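Local structure of UDP-4-amino-4,6-dideoxy-N-acetyl-beta-L-altrosamine transaminase (Helicobacter pylori, 2FNU) at residues 74-79 / 117-122; 261-266 / 360-365; 318-323 / 332-337. The protein catalyses the PLP-dependent transamination between a UDP-linked 4-keto sugar and L-glutamate, the second step in making pseudaminic acid for flagellin modification. All blocks are in the same frame, centred on the assembly; numbering follows the deposited sequence.

Contact 1. Residues 74-79 / 117-122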
ATOM      1  N   ARG B  74     -14.473 -20.283 -14.440  1.00 19.06           N
ATOM      2  CA  ARG B  74     -13.146 -20.079 -15.040  1.00 17.92           C
ATOM      3  C   ARG B  74     -12.207 -19.583 -13.934  1.00 15.63           C
ATOM      4  O   ARG B  74     -11.672 -18.467 -13.988  1.00 16.07           O
ATOM      5  CB  ARG B  74     -13.221 -19.104 -16.223  1.00 18.65           C
ATOM      6  CG  ARG B  74     -14.009 -19.697 -17.422  1.00 25.50           C
ATOM      7  CD  ARG B  74     -14.239 -18.695 -18.556  1.00 29.30           C
ATOM      8  NE  ARG B  74     -15.116 -17.572 -18.196  1.00 38.17           N
ATOM      9  CZ  ARG B  74     -16.450 -17.612 -18.171  1.00 42.73           C
ATOM     10  NH1 ARG B  74     -17.106 -18.729 -18.462  1.00 46.04           N
ATOM     11  NH2 ARG B  74     -17.136 -16.524 -17.843  1.00 43.24           N
ATOM     12  N   ASN B  75     -12.029 -20.454 -12.945  1.00 15.36           N
ATOM     13  CA  ASN B  75     -11.429 -20.088 -11.664  1.00 14.55           C
ATOM     14  C   ASN B  75     -10.007 -20.610 -11.439  1.00 15.90           C
ATOM     15  O   ASN B  75      -9.458 -20.377 -10.365  1.00 16.22           O
ATOM     16  CB  ASN B  75     -12.304 -20.602 -10.513  1.00 18.44           C
ATOM     17  CG  ASN B  75     -12.306 -22.121 -10.417  1.00 19.84           C
ATOM     18  OD1 ASN B  75     -11.928 -22.699  -9.393  1.00 25.98           O
ATOM     19  ND2 ASN B  75     -12.701 -22.773 -11.494  1.00 15.49           N
ATOM     20  N   GLU B  76      -9.437 -21.346 -12.395  1.00 13.83           N
ATOM     21  CA  GLU B  76      -8.091 -21.894 -12.186  1.00 15.22           C
ATOM     22  C   GLU B  76      -7.029 -21.094 -12.920  1.00 14.62           C
ATOM     23  O   GLU B  76      -7.222 -20.706 -14.081  1.00 14.22           O
ATOM     24  CB  GLU B  76      -8.032 -23.367 -12.615  1.00 15.17           C
ATOM     25  CG  GLU B  76      -8.886 -24.259 -11.735  1.00 15.13           C
ATOM     26  CD  GLU B  76      -8.806 -25.742 -12.084  1.00 20.73           C
ATOM     27  OE1 GLU B  76      -9.611 -26.505 -11.510  1.00 21.07           O
ATOM     28  OE2 GLU B  76      -7.958 -26.142 -12.900  1.00 18.79           O
ATOM     29  N   ILE B  77      -5.905 -20.841 -12.242  1.00 12.86           N
ATOM     30  CA  ILE B  77      -4.778 -20.173 -12.875  1.00 13.27           C
ATOM     31  C   ILE B  77      -3.538 -21.005 -12.644  1.00 13.29           C
ATOM     32  O   ILE B  77      -3.225 -21.332 -11.508  1.00 13.42           O
ATOM     33  CB  ILE B  77      -4.605 -18.723 -12.361  1.00 12.03           C
ATOM     34  CG1 ILE B  77      -5.733 -17.850 -12.947  1.00 14.05           C
ATOM     35  CG2 ILE B  77      -3.224 -18.166 -12.742  1.00 15.18           C
ATOM     36  CD1 ILE B  77      -5.683 -16.359 -12.623  1.00 15.03           C
ATOM     37  N   ILE B  78      -2.859 -21.361 -13.732  1.00 14.07           N
ATOM     38  CA  ILE B  78      -1.647 -22.158 -13.631  1.00 12.70           C
ATOM     39  C   ILE B  78      -0.510 -21.238 -13.250  1.00 13.39           C
ATOM     40  O   ILE B  78      -0.368 -20.146 -13.797  1.00 13.21           O
ATOM     41  CB  ILE B  78      -1.335 -22.836 -14.984  1.00 14.00           C
ATOM     42  CG1 ILE B  78      -2.412 -23.871 -15.297  1.00 15.32           C
ATOM     43  CG2 ILE B  78       0.004 -23.508 -14.939  1.00 14.97           C
ATOM     44  CD1 ILE B  78      -2.413 -24.273 -16.782  1.00 18.92           C
ATOM     45  N   THR B  79       0.322 -21.695 -12.315  1.00 12.68           N
ATOM     46  CA  THR B  79       1.480 -20.892 -11.907  1.00 12.51           C
ATOM     47  C   THR B  79       2.604 -21.769 -11.372  1.00 13.62           C
ATOM     48  O   THR B  79       2.522 -23.000 -11.414  1.00 13.66           O
ATOM     49  CB  THR B  79       1.063 -19.775 -10.896  1.00 13.68           C
ATOM     50  OG1 THR B  79       2.154 -18.861 -10.704  1.00 13.65           O
ATOM     51  CG2 THR B  79       0.619 -20.376  -9.570  1.00 13.06           C
ATOM     52  N   LEU B 117      -2.008 -29.289 -17.915  1.00 15.17           N
ATOM     53  CA  LEU B 117      -2.741 -28.766 -16.761  1.00 16.37           C
ATOM     54  C   LEU B 117      -3.967 -27.964 -17.155  1.00 16.72           C
ATOM     55  O   LEU B 117      -4.766 -27.584 -16.290  1.00 17.37           O
ATOM     56  CB  LEU B 117      -1.830 -27.864 -15.925  1.00 14.93           C
ATOM     57  CG  LEU B 117      -0.568 -28.530 -15.385  1.00 17.01           C
ATOM     58  CD1 LEU B 117       0.310 -27.462 -14.737  1.00 15.40           C
ATOM     59  CD2 LEU B 117      -0.893 -29.630 -14.395  1.00 20.47           C
ATOM     60  N   ILE B 118      -4.110 -27.707 -18.453  1.00 15.55           N
ATOM     61  CA  ILE B 118      -5.182 -26.874 -18.945  1.00 16.64           C
ATOM     62  C   ILE B 118      -6.478 -27.669 -19.052  1.00 15.91           C
ATOM     63  O   ILE B 118      -6.490 -28.819 -19.527  1.00 18.64           O
ATOM     64  CB  ILE B 118      -4.810 -26.245 -20.306  1.00 14.59           C
ATOM     65  CG1 ILE B 118      -3.569 -25.361 -20.139  1.00 14.57           C
ATOM     66  CG2 ILE B 118      -5.977 -25.428 -20.868  1.00 18.50           C
ATOM     67  CD1 ILE B 118      -2.969 -24.785 -21.445  1.00 16.57           C
ATOM     68  N   ASN B 119      -7.558 -27.066 -18.579  1.00 16.28           N
ATOM     69  CA  ASN B 119      -8.874 -27.675 -18.678  1.00 17.35           C
ATOM     70  C   ASN B 119      -9.910 -26.570 -18.853  1.00 17.60           C
ATOM     71  O   ASN B 119      -9.547 -25.397 -19.045  1.00 17.00           O
ATOM     72  CB  ASN B 119      -9.158 -28.528 -17.431  1.00 18.57           C
ATOM     73  CG  ASN B 119      -9.107 -27.718 -16.142  1.00 19.08           C
ATOM     74  OD1 ASN B 119      -9.686 -26.642 -16.058  1.00 23.42           O
ATOM     75  ND2 ASN B 119      -8.414 -28.233 -15.139  1.00 22.83           N
ATOM     76  N   GLU B 120     -11.191 -26.926 -18.800  1.00 18.60           N
ATOM     77  CA  GLU B 120     -12.256 -25.959 -19.050  1.00 19.60           C
ATOM     78  C   GLU B 120     -12.303 -24.807 -18.046  1.00 19.48           C
ATOM     79  O   GLU B 120     -12.868 -23.764 -18.344  1.00 21.33           O
ATOM     80  CB  GLU B 120     -13.620 -26.672 -19.121  1.00 22.67           C
ATOM     81  CG  GLU B 120     -14.009 -27.475 -17.861  1.00 34.30           C
ATOM     82  CD  GLU B 120     -13.145 -28.730 -17.608  1.00 48.55           C
ATOM     83  OE1 GLU B 120     -12.562 -29.299 -18.567  1.00 43.41           O
ATOM     84  OE2 GLU B 120     -13.051 -29.149 -16.432  1.00 55.65           O
ATOM     85  N   ARG B 121     -11.683 -24.994 -16.879  1.00 15.78           N
ATOM     86  CA  ARG B 121     -11.697 -23.970 -15.824  1.00 16.31           C
ATOM     87  C   ARG B 121     -10.496 -23.023 -15.887  1.00 16.90           C
ATOM     88  O   ARG B 121     -10.464 -22.015 -15.167  1.00 17.58           O
ATOM     89  CB  ARG B 121     -11.702 -24.644 -14.457  1.00 16.11           C
ATOM     90  CG  ARG B 121     -12.979 -25.427 -14.187  1.00 21.58           C
ATOM     91  CD  ARG B 121     -13.047 -25.954 -12.757  1.00 26.44           C
ATOM     92  NE  ARG B 121     -14.403 -26.413 -12.466  1.00 36.03           N
ATOM     93  CZ  ARG B 121     -15.386 -25.640 -12.009  1.00 39.05           C
ATOM     94  NH1 ARG B 121     -15.178 -24.354 -11.753  1.00 28.08           N
ATOM     95  NH2 ARG B 121     -16.586 -26.162 -11.796  1.00 36.72           N
ATOM     96  N   THR B 122      -9.515 -23.340 -16.725  1.00 16.61           N
ATOM     97  CA  THR B 122      -8.288 -22.532 -16.767  1.00 13.06           C
ATOM     98  C   THR B 122      -8.558 -21.148 -17.346  1.00 14.92           C
ATOM     99  O   THR B 122      -9.149 -21.018 -18.413  1.00 17.40           O
ATOM    100  CB  THR B 122      -7.185 -23.236 -17.585  1.00 14.06           C
ATOM    101  OG1 THR B 122      -7.114 -24.610 -17.183  1.00 14.89           O
ATOM    102  CG2 THR B 122      -5.814 -22.566 -17.342  1.00 16.95           C
TER
HETATM  103  O   HOH W   1      -5.994 -25.347 -14.813  1.00 16.28           O
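The torsions of E76 and N119 bring carboxylate and amide together: E76 sets CG beside its backbone N (chi1 -66°) and then runs extended, while N119 holds CG between its own N and carbonyl carbon (chi1 59°), which turns the amide toward the carboxylate. The setting is the start of two neighbouring parallel strands, 76-79 and 122-128, in the seven-stranded mixed sheet of the large domain of a fold type I PLP enzyme. Their pairing opens with E76 N donating to R121 O at 3.0 Å. E76 is paired with T122, and backbone hydrogen bonds between E76 and K123 and between I78 and A124 carry the parallel pairing inward.

Beside this backbone bond lies a polar patch. N119 ND2 donates to E76 OE2 at 3.1 Å and 159°, reaching the syn side of the carboxylate but well out of its plane; the two flat groups stand nearly perpendicular. The other amide atom is occupied within its own segment: N119 OD1 accepts from R121 N at 2.7 Å, forming an Asx turn that overlaps the type I turn from N119 to T122. Both ends of the N119 amide are therefore engaged, which fixes its rotation. The R121 side chain passes obliquely across that of E76, with CB and CD near the carboxylate.

Further along, the character changes to apolar. I78 CD1 packs against L117 CB at 3.7 Å and I118 CG1 at 3.7 Å, with T122 CG2 also touching that methyl.

Between the polar and apolar halves sits a single water. It donates to E76 OE2 (2.9 Å) and to L117 O, and accepts from T122 OG1 at 2.7 Å, the same hydroxyl oxygen that receives the N-H of N119 at 2.9 Å from N119 N.

Contact 2. Residues 261-266 / 360-365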
ATOM      1  N   ASP B 261      31.435 -16.733 -10.862  1.00 12.89           N
ATOM      2  CA  ASP B 261      31.559 -17.773 -11.899  1.00 13.02           C
ATOM      3  C   ASP B 261      33.023 -18.203 -12.033  1.00 13.95           C
ATOM      4  O   ASP B 261      33.315 -19.410 -12.092  1.00 15.22           O
ATOM      5  CB  ASP B 261      31.072 -17.273 -13.253  1.00 13.50           C
ATOM      6  CG  ASP B 261      29.559 -17.106 -13.333  1.00 13.95           C
ATOM      7  OD1 ASP B 261      28.806 -17.460 -12.393  1.00 15.55           O
ATOM      8  OD2 ASP B 261      29.124 -16.608 -14.394  1.00 15.60           O
ATOM      9  N   ARG B 262      33.933 -17.226 -12.072  1.00 13.48           N
ATOM     10  CA  ARG B 262      35.353 -17.568 -12.267  1.00 14.10           C
ATOM     11  C   ARG B 262      35.850 -18.433 -11.119  1.00 14.91           C
ATOM     12  O   ARG B 262      36.528 -19.454 -11.337  1.00 16.09           O
ATOM     13  CB  ARG B 262      36.228 -16.322 -12.383  1.00 14.08           C
ATOM     14  CG  ARG B 262      36.034 -15.537 -13.661  1.00 15.76           C
ATOM     15  CD  ARG B 262      37.156 -14.515 -13.815  1.00 15.76           C
ATOM     16  NE  ARG B 262      37.268 -13.591 -12.680  1.00 15.24           N
ATOM     17  CZ  ARG B 262      36.511 -12.509 -12.512  1.00 17.00           C
ATOM     18  NH1 ARG B 262      35.557 -12.209 -13.401  1.00 16.07           N
ATOM     19  NH2 ARG B 262      36.712 -11.720 -11.450  1.00 15.88           N
ATOM     20  N   ILE B 263      35.526 -18.032  -9.889  1.00 12.92           N
ATOM     21  CA  ILE B 263      36.054 -18.728  -8.722  1.00 12.62           C
ATOM     22  C   ILE B 263      35.391 -20.091  -8.530  1.00 15.53           C
ATOM     23  O   ILE B 263      36.045 -21.041  -8.080  1.00 16.02           O
ATOM     24  CB  ILE B 263      35.906 -17.833  -7.457  1.00 14.31           C
ATOM     25  CG1 ILE B 263      36.775 -16.570  -7.637  1.00 12.48           C
ATOM     26  CG2 ILE B 263      36.282 -18.580  -6.176  1.00 14.29           C
ATOM     27  CD1 ILE B 263      36.505 -15.445  -6.648  1.00 14.88           C
ATOM     28  N   PHE B 264      34.107 -20.190  -8.895  1.00 13.38           N
ATOM     29  CA  PHE B 264      33.350 -21.425  -8.753  1.00 14.73           C
ATOM     30  C   PHE B 264      33.474 -22.396  -9.927  1.00 15.60           C
ATOM     31  O   PHE B 264      32.935 -23.502  -9.859  1.00 16.04           O
ATOM     32  CB  PHE B 264      31.851 -21.097  -8.572  1.00 13.09           C
ATOM     33  CG  PHE B 264      31.531 -20.382  -7.289  1.00 14.01           C
ATOM     34  CD1 PHE B 264      32.341 -20.514  -6.165  1.00 14.96           C
ATOM     35  CD2 PHE B 264      30.383 -19.593  -7.195  1.00 13.33           C
ATOM     36  CE1 PHE B 264      32.030 -19.862  -4.963  1.00 15.12           C
ATOM     37  CE2 PHE B 264      30.053 -18.938  -5.998  1.00 13.02           C
ATOM     38  CZ  PHE B 264      30.871 -19.078  -4.885  1.00 15.39           C
ATOM     39  N   LYS B 265      34.139 -21.989 -11.013  1.00 15.82           N
ATOM     40  CA  LYS B 265      34.243 -22.847 -12.204  1.00 14.97           C
ATOM     41  C   LYS B 265      34.813 -24.217 -11.816  1.00 17.50           C
ATOM     42  O   LYS B 265      35.835 -24.291 -11.131  1.00 17.78           O
ATOM     43  CB  LYS B 265      35.106 -22.173 -13.275  1.00 16.54           C
ATOM     44  CG  LYS B 265      35.406 -23.039 -14.492  1.00 26.92           C
ATOM     45  CD  LYS B 265      34.397 -22.842 -15.591  1.00 43.84           C
ATOM     46  CE  LYS B 265      34.884 -23.488 -16.879  1.00 50.55           C
ATOM     47  NZ  LYS B 265      34.044 -23.083 -18.036  1.00 61.64           N
ATOM     48  N   ASP B 266      34.107 -25.275 -12.228  1.00 18.43           N
ATOM     49  CA  ASP B 266      34.494 -26.687 -11.983  1.00 21.71           C
ATOM     50  C   ASP B 266      34.587 -27.086 -10.514  1.00 20.98           C
ATOM     51  O   ASP B 266      35.215 -28.102 -10.174  1.00 21.80           O
ATOM     52  CB  ASP B 266      35.798 -27.064 -12.709  1.00 23.14           C
ATOM     53  CG  ASP B 266      35.703 -26.906 -14.206  1.00 26.25           C
ATOM     54  OD1 ASP B 266      36.722 -26.531 -14.813  1.00 37.42           O
ATOM     55  OD2 ASP B 266      34.615 -27.141 -14.775  1.00 32.10           O
ATOM     56  N   ASN B 360      36.236 -12.613  -1.585  1.00 14.57           N
ATOM     57  CA  ASN B 360      36.251 -13.145  -0.229  1.00 13.42           C
ATOM     58  C   ASN B 360      35.076 -14.053   0.079  1.00 15.99           C
ATOM     59  O   ASN B 360      35.237 -15.127   0.661  1.00 16.63           O
ATOM     60  CB  ASN B 360      36.391 -12.039   0.811  1.00 15.38           C
ATOM     61  CG  ASN B 360      37.851 -11.688   1.056  1.00 21.72           C
ATOM     62  OD1 ASN B 360      38.456 -12.149   2.034  1.00 20.73           O
ATOM     63  ND2 ASN B 360      38.444 -10.937   0.124  1.00 19.93           N
ATOM     64  N   ILE B 361      33.889 -13.627  -0.331  1.00 14.73           N
ATOM     65  CA  ILE B 361      32.710 -14.460  -0.118  1.00 13.65           C
ATOM     66  C   ILE B 361      32.846 -15.789  -0.861  1.00 13.92           C
ATOM     67  O   ILE B 361      32.573 -16.857  -0.314  1.00 14.86           O
ATOM     68  CB  ILE B 361      31.429 -13.725  -0.575  1.00 12.94           C
ATOM     69  CG1 ILE B 361      31.162 -12.521   0.334  1.00 15.57           C
ATOM     70  CG2 ILE B 361      30.213 -14.668  -0.589  1.00 13.89           C
ATOM     71  CD1 ILE B 361      30.274 -11.464  -0.286  1.00 17.34           C
ATOM     72  N   ALA B 362      33.241 -15.722  -2.130  1.00 11.85           N
ATOM     73  CA  ALA B 362      33.319 -16.918  -2.954  1.00 13.37           C
ATOM     74  C   ALA B 362      34.302 -17.941  -2.376  1.00 15.43           C
ATOM     75  O   ALA B 362      33.988 -19.122  -2.278  1.00 15.16           O
ATOM     76  CB  ALA B 362      33.704 -16.536  -4.379  1.00 15.00           C
ATOM     77  N   HIS B 363      35.479 -17.471  -1.962  1.00 16.23           N
ATOM     78  CA  HIS B 363      36.443 -18.373  -1.373  1.00 16.17           C
ATOM     79  C   HIS B 363      35.926 -18.956  -0.033  1.00 15.93           C
ATOM     80  O   HIS B 363      36.119 -20.145   0.234  1.00 17.19           O
ATOM     81  CB  HIS B 363      37.822 -17.703  -1.289  1.00 15.51           C
ATOM     82  CG  HIS B 363      38.544 -17.655  -2.607  1.00 17.98           C
ATOM     83  ND1 HIS B 363      39.161 -18.766  -3.150  1.00 20.45           N
ATOM     84  CD2 HIS B 363      38.754 -16.641  -3.486  1.00 16.83           C
ATOM     85  CE1 HIS B 363      39.716 -18.439  -4.304  1.00 18.60           C
ATOM     86  NE2 HIS B 363      39.491 -17.155  -4.528  1.00 20.55           N
ATOM     87  N   SER B 364      35.217 -18.147   0.751  1.00 14.96           N
ATOM     88  CA  SER B 364      34.574 -18.614   1.995  1.00 15.89           C
ATOM     89  C   SER B 364      33.472 -19.650   1.760  1.00 16.36           C
ATOM     90  O   SER B 364      33.352 -20.609   2.523  1.00 17.26           O
ATOM     91  CB  SER B 364      34.017 -17.436   2.786  1.00 19.23           C
ATOM     92  OG  SER B 364      35.065 -16.587   3.234  1.00 27.31           O
ATOM     93  N   VAL B 365      32.669 -19.459   0.710  1.00 16.08           N
ATOM     94  CA  VAL B 365      31.634 -20.447   0.342  1.00 13.71           C
ATOM     95  C   VAL B 365      32.298 -21.781   0.050  1.00 15.13           C
ATOM     96  O   VAL B 365      31.847 -22.816   0.534  1.00 16.94           O
ATOM     97  CB  VAL B 365      30.789 -19.975  -0.877  1.00 13.77           C
ATOM     98  CG1 VAL B 365      29.900 -21.081  -1.439  1.00 16.06           C
ATOM     99  CG2 VAL B 365      29.942 -18.790  -0.479  1.00 14.08           C
TER
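I263 and A362 mark the close approach of two helices in the C-terminal part of the fold, near the end of helix 246-264 and midway along helix 355-370. The evidence for tight packing is concentrated on one small side chain: A362 CB is met by I263 CG2 at 3.7 Å and by I263 CD1 at 3.8 Å, while F264 CE1 comes to 3.8 Å from the same A362 CB. This methyl is the point on which I263 and F264 converge.

F264 is the last helical residue before K265 departs from the helix. A362 O lies at the edge of its ring, near the ring plane and 3.4 Å from F264 CE1, and F264 CZ makes an apolar contact with V365 CG1 at 4.1 Å. The buried ring is further enclosed by L366 and by F270, which it meets edge-to-face.

The outer side is looser and lies at the surface. With CG beside its backbone N (chi1 -77°), H363 swings its imidazole toward I263, whose CG2 sits almost centrally over one face, 3.9 Å from the ring centroid and 12° off the normal. This CH-pi contact covers one face of H363, a residue exposed in the assembly.

No hydrogen bond crosses between the segments. The chemistry thus implies that the helices are matched here by shape and apolar burial; the polarised ring C-H near A362 O may add a little, and the CH-pi contact is mainly dispersive.

Contact 3. Residues 318-323 / 332-337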
ATOM      1  N   PRO B 318       8.519 -24.376  -1.744  1.00 14.62           N
ATOM      2  CA  PRO B 318       7.384 -24.568  -2.651  1.00 13.37           C
ATOM      3  C   PRO B 318       6.102 -24.066  -2.005  1.00 13.88           C
ATOM      4  O   PRO B 318       5.802 -24.432  -0.873  1.00 14.24           O
ATOM      5  CB  PRO B 318       7.362 -26.089  -2.862  1.00 13.97           C
ATOM      6  CG  PRO B 318       8.861 -26.480  -2.741  1.00 13.28           C
ATOM      7  CD  PRO B 318       9.322 -25.610  -1.589  1.00 13.22           C
ATOM      8  N   ILE B 319       5.347 -23.230  -2.715  1.00 12.22           N
ATOM      9  CA  ILE B 319       4.206 -22.540  -2.113  1.00 12.58           C
ATOM     10  C   ILE B 319       3.158 -23.497  -1.546  1.00 12.17           C
ATOM     11  O   ILE B 319       2.542 -23.227  -0.506  1.00 13.66           O
ATOM     12  CB  ILE B 319       3.575 -21.535  -3.114  1.00 12.64           C
ATOM     13  CG1 ILE B 319       4.546 -20.372  -3.381  1.00 12.63           C
ATOM     14  CG2 ILE B 319       2.233 -21.020  -2.627  1.00 12.91           C
ATOM     15  CD1 ILE B 319       4.167 -19.519  -4.602  1.00 13.23           C
ATOM     16  N   TYR B 320       2.979 -24.628  -2.218  1.00 11.30           N
ATOM     17  CA  TYR B 320       1.942 -25.600  -1.783  1.00 11.75           C
ATOM     18  C   TYR B 320       2.295 -26.258  -0.434  1.00 14.16           C
ATOM     19  O   TYR B 320       1.455 -26.950   0.136  1.00 16.09           O
ATOM     20  CB  TYR B 320       1.697 -26.662  -2.867  1.00 15.53           C
ATOM     21  CG  TYR B 320       2.954 -27.433  -3.251  1.00 14.04           C
ATOM     22  CD1 TYR B 320       3.588 -27.208  -4.479  1.00 13.57           C
ATOM     23  CD2 TYR B 320       3.523 -28.361  -2.377  1.00 13.44           C
ATOM     24  CE1 TYR B 320       4.753 -27.900  -4.826  1.00 13.49           C
ATOM     25  CE2 TYR B 320       4.705 -29.057  -2.717  1.00 15.69           C
ATOM     26  CZ  TYR B 320       5.303 -28.820  -3.954  1.00 15.21           C
ATOM     27  OH  TYR B 320       6.460 -29.481  -4.300  1.00 16.08           O
ATOM     28  N   GLN B 321       3.527 -26.068   0.046  1.00 13.31           N
ATOM     29  CA  GLN B 321       3.945 -26.581   1.358  1.00 14.10           C
ATOM     30  C   GLN B 321       3.403 -25.757   2.531  1.00 15.91           C
ATOM     31  O   GLN B 321       3.401 -26.239   3.680  1.00 16.14           O
ATOM     32  CB  GLN B 321       5.481 -26.622   1.484  1.00 14.41           C
ATOM     33  CG  GLN B 321       6.227 -27.701   0.702  1.00 18.12           C
ATOM     34  CD  GLN B 321       7.699 -27.871   1.179  1.00 22.53           C
ATOM     35  OE1 GLN B 321       8.098 -27.368   2.250  1.00 28.10           O
ATOM     36  NE2 GLN B 321       8.498 -28.598   0.393  1.00 30.09           N
ATOM     37  N   TYR B 322       3.018 -24.502   2.270  1.00 14.36           N
ATOM     38  CA  TYR B 322       2.529 -23.651   3.355  1.00 14.97           C
ATOM     39  C   TYR B 322       1.206 -24.180   3.896  1.00 15.27           C
ATOM     40  O   TYR B 322       0.387 -24.706   3.140  1.00 15.32           O
ATOM     41  CB  TYR B 322       2.352 -22.215   2.866  1.00 14.82           C
ATOM     42  CG  TYR B 322       3.644 -21.449   2.696  1.00 13.91           C
ATOM     43  CD1 TYR B 322       4.519 -21.245   3.777  1.00 15.59           C
ATOM     44  CD2 TYR B 322       3.978 -20.881   1.458  1.00 13.40           C
ATOM     45  CE1 TYR B 322       5.698 -20.516   3.629  1.00 15.90           C
ATOM     46  CE2 TYR B 322       5.164 -20.154   1.291  1.00 12.91           C
ATOM     47  CZ  TYR B 322       6.007 -19.960   2.390  1.00 15.31           C
ATOM     48  OH  TYR B 322       7.189 -19.255   2.302  1.00 16.62           O
ATOM     49  N   GLN B 323       1.007 -24.003   5.210  1.00 14.28           N
ATOM     50  CA  GLN B 323      -0.201 -24.465   5.912  1.00 16.69           C
ATOM     51  C   GLN B 323      -1.504 -24.067   5.223  1.00 16.44           C
ATOM     52  O   GLN B 323      -2.425 -24.883   5.071  1.00 17.11           O
ATOM     53  CB  GLN B 323      -0.195 -23.950   7.360  1.00 17.34           C
ATOM     54  CG  GLN B 323      -1.409 -24.429   8.176  1.00 20.16           C
ATOM     55  CD  GLN B 323      -1.410 -23.976   9.645  1.00 25.19           C
ATOM     56  OE1 GLN B 323      -2.402 -24.169  10.369  1.00 25.10           O
ATOM     57  NE2 GLN B 323      -0.309 -23.375  10.087  1.00 24.94           N
ATOM     58  N   ALA B 332      -0.083 -32.862  -4.443  1.00 22.62           N
ATOM     59  CA  ALA B 332       1.026 -33.801  -4.427  1.00 22.26           C
ATOM     60  C   ALA B 332       2.320 -32.986  -4.606  1.00 20.94           C
ATOM     61  O   ALA B 332       2.377 -32.107  -5.471  1.00 21.08           O
ATOM     62  CB  ALA B 332       0.873 -34.810  -5.544  1.00 25.20           C
ATOM     63  N   PRO B 333       3.349 -33.257  -3.787  1.00 21.05           N
ATOM     64  CA  PRO B 333       4.615 -32.554  -4.029  1.00 18.03           C
ATOM     65  C   PRO B 333       5.137 -32.785  -5.442  1.00 18.55           C
ATOM     66  O   PRO B 333       4.939 -33.861  -6.023  1.00 18.92           O
ATOM     67  CB  PRO B 333       5.567 -33.164  -2.993  1.00 18.24           C
ATOM     68  CG  PRO B 333       4.636 -33.643  -1.879  1.00 23.38           C
ATOM     69  CD  PRO B 333       3.427 -34.152  -2.617  1.00 22.64           C
ATOM     70  N   LEU B 334       5.795 -31.769  -5.993  1.00 14.94           N
ATOM     71  CA  LEU B 334       6.397 -31.851  -7.314  1.00 16.05           C
ATOM     72  C   LEU B 334       7.895 -32.050  -7.164  1.00 14.55           C
ATOM     73  O   LEU B 334       8.590 -31.196  -6.589  1.00 15.80           O
ATOM     74  CB  LEU B 334       6.140 -30.555  -8.078  1.00 15.84           C
ATOM     75  CG  LEU B 334       4.658 -30.243  -8.322  1.00 16.52           C
ATOM     76  CD1 LEU B 334       4.504 -28.787  -8.714  1.00 22.32           C
ATOM     77  CD2 LEU B 334       4.104 -31.157  -9.419  1.00 23.97           C
ATOM     78  N   LYS B 335       8.409 -33.167  -7.686  1.00 14.67           N
ATOM     79  CA  LYS B 335       9.823 -33.486  -7.521  1.00 14.94           C
ATOM     80  C   LYS B 335      10.726 -32.339  -7.975  1.00 14.03           C
ATOM     81  O   LYS B 335      11.717 -32.025  -7.309  1.00 17.00           O
ATOM     82  CB  LYS B 335      10.186 -34.777  -8.275  1.00 15.72           C
ATOM     83  CG  LYS B 335      11.671 -35.113  -8.247  1.00 20.40           C
ATOM     84  CD  LYS B 335      11.986 -36.418  -9.008  1.00 23.05           C
ATOM     85  CE  LYS B 335      13.495 -36.648  -9.119  1.00 27.77           C
ATOM     86  NZ  LYS B 335      14.194 -36.569  -7.809  1.00 31.50           N
ATOM     87  N   SER B 336      10.384 -31.717  -9.100  1.00 14.75           N
ATOM     88  CA  SER B 336      11.221 -30.632  -9.620  1.00 13.34           C
ATOM     89  C   SER B 336      11.318 -29.471  -8.646  1.00 13.47           C
ATOM     90  O   SER B 336      12.389 -28.872  -8.497  1.00 16.75           O
ATOM     91  CB  SER B 336      10.716 -30.164 -10.987  1.00 13.79           C
ATOM     92  OG  SER B 336       9.373 -29.700 -10.921  1.00 13.74           O
ATOM     93  N   ALA B 337      10.212 -29.160  -7.977  1.00 13.79           N
ATOM     94  CA  ALA B 337      10.189 -28.035  -7.022  1.00 13.02           C
ATOM     95  C   ALA B 337      10.911 -28.395  -5.723  1.00 13.72           C
ATOM     96  O   ALA B 337      11.681 -27.601  -5.169  1.00 14.62           O
ATOM     97  CB  ALA B 337       8.752 -27.613  -6.726  1.00 14.26           C
TER
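The ring of Y320, whose hydroxyl end meets P333, L334 and A337, is the main flat group of this contact. P318, from the same segment, puts CB over one of its faces, 3.6 Å above the plane and offset toward the rim. P333 CA and L334 N approach the ring obliquely on the side opposite P318. L334 CD1, on that side too, lies 4.0 Å from Y320 CE1, and P333 CA lies 3.7 Å from Y320 CE2.

Its position depends on the first torsion. Y320 CG lies between the backbone N and the carbonyl carbon (chi1 58°), which projects the ring out of the short 3-10 segment 319-321 and across to the beginning of helix 335-343.

At the end of the ring, L334 N donates to Y320 OH at 2.9 Å with a nearly straight N-H...O angle of 165°. L334 occupies the N-cap position of that helix, and the tyrosine hydroxyl therefore takes up the backbone N-H just before the helix begins. The same hydroxyl is hydrogen-bonded to E338 OE2 in the helix, so it has two polar partners, L334 N and E338 OE2; Q321 NE2 is a further partner of E338 OE2.

On the helix side A337 CB touches Y320 OH at 3.8 Å and P318 CG at 4.1 Å, the latter an apolar contact. Past the 3-10 turn, Q323 N bonds to E221 of the second subunit.

The arrangement is that of a buried tyrosine docking a loop against a helix N-terminus, here on the segment that begins two residues after Y316, the last of the substrate-binding residues Q313 to Y316 of this DegT/DnrJ/EryC1-family aminotransferase.

How the contacts relate
Contacts 1 and 3 are neighbours: their centres lie 18 Å apart and their nearest atoms about 6 Å, without touching. Strand 97-100 bridges them, since F100 packs on T79 of the first and on Y320 and L334 of the third. Contact 2 is remote, its centre 43 Å from that of contact 1 and 30 Å from that of contact 3, although contact 3 falls between its two segments in sequence. In contact 3 the P318 side chain is about 11 Å from bound UDP-N-acetylglucosamine and about 14 Å from the cofactor. In contact 2, the V365 side chain lies about 11 Å from that of substrate-binding Y6.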